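Local coordinates for exported gluconolactonase (PDB 3DR2), which hydrolyses gluconolactone in glucose secondary metabolism, using a calcium-binding six-bladed beta-propeller of the SMP-30 family, at residues A13-C18 against R36-Y41; G66-G71 against V78-D83. One frame throughout, in Å; residues are numbered along the deposited sequence.

Contact 1 of 2, residues A13-C18 against R36-Y41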
# COMPACT_ATOMS: atom_id res chain seq x y z
N ALA A 13 21.94 -9.06 6.41
CA ALA A 13 20.58 -9.50 6.67
C ALA A 13 20.47 -9.80 8.16
O ALA A 13 21.49 -9.97 8.85
CB ALA A 13 20.27 -10.75 5.86
N VAL A 14 19.25 -9.86 8.65
CA VAL A 14 18.99 -10.14 10.05
C VAL A 14 18.20 -11.45 10.13
O VAL A 14 17.27 -11.66 9.36
CB VAL A 14 18.17 -8.99 10.69
CG1 VAL A 14 17.85 -9.31 12.13
CG2 VAL A 14 18.95 -7.69 10.58
N PRO A 15 18.58 -12.35 11.06
CA PRO A 15 17.85 -13.62 11.17
C PRO A 15 16.36 -13.38 11.41
O PRO A 15 15.99 -12.47 12.15
CB PRO A 15 18.52 -14.30 12.36
CG PRO A 15 19.92 -13.79 12.28
CD PRO A 15 19.70 -12.32 12.00
N ALA A 16 15.52 -14.19 10.78
CA ALA A 16 14.08 -14.05 10.93
C ALA A 16 13.62 -14.65 12.25
O ALA A 16 14.21 -15.61 12.74
CB ALA A 16 13.36 -14.74 9.77
N ASP A 17 12.58 -14.08 12.84
CA ASP A 17 12.07 -14.57 14.10
C ASP A 17 11.00 -15.63 13.85
O ASP A 17 9.80 -15.34 13.80
CB ASP A 17 11.49 -13.42 14.93
CG ASP A 17 11.18 -13.84 16.36
OD1 ASP A 17 10.83 -12.96 17.17
OD2 ASP A 17 11.28 -15.04 16.67
N CYS A 18 11.45 -16.87 13.68
CA CYS A 18 10.55 -17.99 13.43
C CYS A 18 11.24 -19.30 13.77
O CYS A 18 12.46 -19.33 14.00
CB CYS A 18 10.11 -17.99 11.96
SG CYS A 18 11.46 -18.13 10.75
N ARG A 36 19.27 -21.30 8.33
CA ARG A 36 18.25 -20.58 9.09
C ARG A 36 17.75 -19.43 8.21
O ARG A 36 18.53 -18.84 7.46
CB ARG A 36 18.84 -20.04 10.39
CG ARG A 36 19.14 -21.11 11.43
CD ARG A 36 17.86 -21.72 11.98
NE ARG A 36 18.11 -22.79 12.95
CZ ARG A 36 18.57 -24.00 12.63
NH1 ARG A 36 18.83 -24.31 11.37
NH2 ARG A 36 18.77 -24.90 13.59
N LEU A 37 16.47 -19.12 8.31
CA LEU A 37 15.87 -18.06 7.49
C LEU A 37 16.33 -16.66 7.88
O LEU A 37 16.48 -16.35 9.05
CB LEU A 37 14.34 -18.12 7.59
CG LEU A 37 13.56 -17.24 6.62
CD1 LEU A 37 13.69 -17.79 5.21
CD2 LEU A 37 12.09 -17.19 7.02
N LEU A 38 16.55 -15.82 6.86
CA LEU A 38 16.98 -14.44 7.06
C LEU A 38 15.94 -13.47 6.50
O LEU A 38 15.15 -13.83 5.61
CB LEU A 38 18.30 -14.17 6.33
CG LEU A 38 19.58 -14.90 6.76
CD1 LEU A 38 19.86 -14.62 8.22
CD2 LEU A 38 19.42 -16.38 6.52
N THR A 39 15.96 -12.25 7.01
CA THR A 39 15.06 -11.20 6.54
C THR A 39 15.89 -10.23 5.71
O THR A 39 16.86 -9.65 6.22
CB THR A 39 14.43 -10.44 7.72
OG1 THR A 39 13.67 -11.36 8.52
CG2 THR A 39 13.52 -9.33 7.21
N LEU A 40 15.52 -10.05 4.45
CA LEU A 40 16.24 -9.15 3.56
C LEU A 40 15.57 -7.79 3.43
O LEU A 40 16.22 -6.80 3.10
CB LEU A 40 16.37 -9.77 2.16
CG LEU A 40 17.07 -11.13 2.07
CD1 LEU A 40 17.12 -11.60 0.63
CD2 LEU A 40 18.47 -11.02 2.64
N TYR A 41 14.27 -7.75 3.69
CA TYR A 41 13.51 -6.50 3.60
C TYR A 41 12.24 -6.70 4.41
O TYR A 41 11.68 -7.79 4.43
CB TYR A 41 13.14 -6.22 2.14
CG TYR A 41 12.61 -4.82 1.87
CD1 TYR A 41 13.46 -3.72 1.83
CD2 TYR A 41 11.25 -4.62 1.61
CE1 TYR A 41 12.98 -2.44 1.54
CE2 TYR A 41 10.76 -3.35 1.32
CZ TYR A 41 11.63 -2.26 1.29
OH TYR A 41 11.17 -1.00 0.97
O HOH W 1 14.30 -10.40 10.85
O HOH W 2 16.20 -17.23 11.63
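Val14 and Thr39 face each other as an antiparallel hydrogen-bonded pair, where the short strand 14-15 lies along the beginning of strand 38-41. The two segments run 137° apart end to end, so the match is brief and splayed. Thr39 N gives Val14 O a good bond of 2.8 Å, while the return bond from Val14 N to Thr39 O is weak, at 3.4 Å. One step on, Pro15 opposes Leu38 in a non-hydrogen-bonded pair, a position that suits proline because its nitrogen has no hydrogen to offer. Pairing then resumes with an almost straight bond (176°) from Ala16 N to Leu37 O, 2.9 Å long.

Small residues on 13-18 let the leucines of 36-41 come close to its backbone. Ala13 CB meets Leu40 CD2 at 3.7 Å. The side chains of Pro15 and Leu38 diverge from each other and cross obliquely, and Leu38 CD1 reaches Pro15 CA at 3.7 Å. Leu37 has its CG anti to the backbone nitrogen (chi1 -170°), which sends CD2 to Ala16 CB and to Cys18 SG, 3.9 Å from each. Leu37, which is buried, also packs on Trp300 and Pro276.

Val14 and Thr39 lie on one face, where Ala16 CB also comes against Thr39 OG1. The hydroxyl is useful there: a water 2.6 Å from Thr39 OG1 donates to Pro15 O. A second water donates to both Ala16 O and Leu37 O, bridging the backbones beside the direct bond. Strand 38-41 pairs on its far side with strand 298-303, Leu38 bonding to Met301. N-terminal and C-terminal strands thus complete one blade together, the "Velcro" closure characteristic of beta-propellers, with 14-15 added as an extra outer edge strand.

Contact 2 of 2, residues G66-G71 against V78-D83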
# COMPACT_ATOMS: atom_id res chain seq x y z
N GLY A 66 1.90 -1.59 -2.57
CA GLY A 66 2.69 -0.37 -2.58
C GLY A 66 2.99 0.11 -3.99
O GLY A 66 3.59 1.17 -4.18
N ARG A 67 2.59 -0.68 -4.98
CA ARG A 67 2.77 -0.34 -6.38
C ARG A 67 4.21 -0.07 -6.80
O ARG A 67 4.53 0.96 -7.39
CB ARG A 67 1.86 0.83 -6.73
CG ARG A 67 0.42 0.57 -6.28
CD ARG A 67 -0.51 1.75 -6.51
NE ARG A 67 -0.76 1.99 -7.93
CZ ARG A 67 -1.71 2.79 -8.39
NH1 ARG A 67 -2.50 3.44 -7.55
NH2 ARG A 67 -1.86 2.95 -9.70
N ARG A 68 5.07 -1.03 -6.49
CA ARG A 68 6.48 -0.94 -6.84
C ARG A 68 7.02 -2.32 -7.17
O ARG A 68 6.48 -3.32 -6.71
CB ARG A 68 7.31 -0.41 -5.67
CG ARG A 68 7.26 1.09 -5.44
CD ARG A 68 8.07 1.42 -4.20
NE ARG A 68 8.39 2.84 -4.09
CZ ARG A 68 8.61 3.46 -2.93
NH1 ARG A 68 8.52 2.79 -1.80
NH2 ARG A 68 8.94 4.74 -2.91
N VAL A 69 8.07 -2.35 -7.97
CA VAL A 69 8.78 -3.59 -8.28
C VAL A 69 10.16 -3.25 -7.71
O VAL A 69 10.80 -2.29 -8.15
CB VAL A 69 8.90 -3.86 -9.79
CG1 VAL A 69 9.91 -4.97 -10.02
CG2 VAL A 69 7.55 -4.28 -10.36
N LEU A 70 10.58 -4.02 -6.71
CA LEU A 70 11.85 -3.79 -6.02
C LEU A 70 12.96 -4.73 -6.47
O LEU A 70 12.69 -5.79 -7.03
CB LEU A 70 11.64 -3.95 -4.52
CG LEU A 70 10.49 -3.11 -3.96
CD1 LEU A 70 10.17 -3.53 -2.54
CD2 LEU A 70 10.88 -1.63 -4.02
N GLY A 71 14.20 -4.33 -6.20
CA GLY A 71 15.34 -5.14 -6.56
C GLY A 71 16.33 -5.27 -5.42
O GLY A 71 16.86 -4.27 -4.93
N VAL A 78 18.39 -2.44 -1.50
CA VAL A 78 17.12 -2.68 -2.18
C VAL A 78 16.79 -1.37 -2.88
O VAL A 78 16.72 -0.31 -2.24
CB VAL A 78 15.98 -3.06 -1.20
CG1 VAL A 78 14.68 -3.27 -1.99
CG2 VAL A 78 16.33 -4.33 -0.44
N ASP A 79 16.61 -1.44 -4.20
CA ASP A 79 16.29 -0.28 -5.01
C ASP A 79 14.92 -0.44 -5.65
O ASP A 79 14.44 -1.55 -5.82
CB ASP A 79 17.32 -0.12 -6.13
CG ASP A 79 18.71 0.15 -5.62
OD1 ASP A 79 18.85 1.08 -4.80
OD2 ASP A 79 19.66 -0.55 -6.04
N VAL A 80 14.30 0.68 -5.99
CA VAL A 80 13.01 0.64 -6.66
C VAL A 80 13.33 0.53 -8.16
O VAL A 80 13.93 1.44 -8.73
CB VAL A 80 12.19 1.92 -6.41
CG1 VAL A 80 10.88 1.87 -7.20
CG2 VAL A 80 11.90 2.07 -4.92
N LEU A 81 12.94 -0.59 -8.77
CA LEU A 81 13.19 -0.82 -10.19
C LEU A 81 12.08 -0.22 -11.05
O LEU A 81 12.34 0.35 -12.11
CB LEU A 81 13.31 -2.32 -10.48
CG LEU A 81 14.46 -3.06 -9.78
CD1 LEU A 81 14.39 -4.56 -10.09
CD2 LEU A 81 15.79 -2.48 -10.25
N LEU A 82 10.84 -0.35 -10.58
CA LEU A 82 9.67 0.20 -11.27
C LEU A 82 8.81 0.85 -10.19
O LEU A 82 8.48 0.21 -9.20
CB LEU A 82 8.88 -0.90 -11.98
CG LEU A 82 9.57 -1.58 -13.16
CD1 LEU A 82 8.71 -2.71 -13.69
CD2 LEU A 82 9.82 -0.55 -14.25
N ASP A 83 8.45 2.12 -10.39
CA ASP A 83 7.67 2.85 -9.40
C ASP A 83 6.26 3.20 -9.89
O ASP A 83 6.02 3.30 -11.09
CB ASP A 83 8.42 4.12 -9.00
CG ASP A 83 7.92 4.72 -7.69
OD1 ASP A 83 7.70 3.96 -6.72
OD2 ASP A 83 7.78 5.96 -7.63
O HOH W 3 9.10 6.54 -5.02
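Val69 O receives two N-H groups from the facing strand, the mark of a classic beta bulge in this antiparallel hairpin, the outer two of the blade's four main strands, with strand 6-8 added beyond them. Leu81 N comes to Val69 O at 2.8 Å, nearly along its C=O bond, and Leu82 N reaches the same Val69 O at 3.1 Å, on a lone pair. Both bonds fit because Leu81 and Leu82 together oppose the single residue Val69, and the register moves by one there. Strands 68-71 and 78-80 run at 147° to each other, and beyond the bulge Gly71 N resumes regular pairing with Asp79 O at 2.8 Å.

The tight part is apolar. Beta-branched and leucine side chains fill both faces: Val69 and Leu82 lie side by side with their CB atoms 3.7 Å apart, while on the opposite face Leu70 CD2 rests against Val80 CG2 at 3.9 Å. Trp61 of the next strand packs on Leu70. Glycine suits position 71, since Leu81 CD1 lies over its bare backbone, 3.7 Å from Gly71 CA, on the side where a side chain would stand.

At the Arg68-Asp83 end a salt bridge and a water join the strands in place of apolar packing. The arginine chain, extended from CG to NE, crosses Val80 at about a right angle, placing Val80 CG2 over one guanidinium face. Both charged groups are shared with the second subunit: Arg68 NH1 and NH2 bond to its Pro156 and Gly159 carbonyl oxygens, and Asp83 OD1 pairs with its Arg67. Within the hairpin, Arg68 NE makes a 2.9 Å salt bridge to Asp83 OD1, and a water in the guanidinium plane accepts from Arg68 NH2 while donating to Asp83 OD2.

The two contacts follow one another along the chain, contact 1 closing before contact 2 opens, and their centres lie about 20 Å apart in separate five-stranded antiparallel sheets of the propeller. Each sheet gains an outermost strand from the N-terminal region: 14-15 beside 38-41 in contact 1, and 6-8 beside 78-83 in contact 2. Tyr41, at the end of contact 1, joins the two blades by packing its ring on Val78 and Leu70 of contact 2. The same tyrosine touches Pro156 of the second subunit, which also receives Arg68, so this seam between neighbouring blades borders the dimer interface.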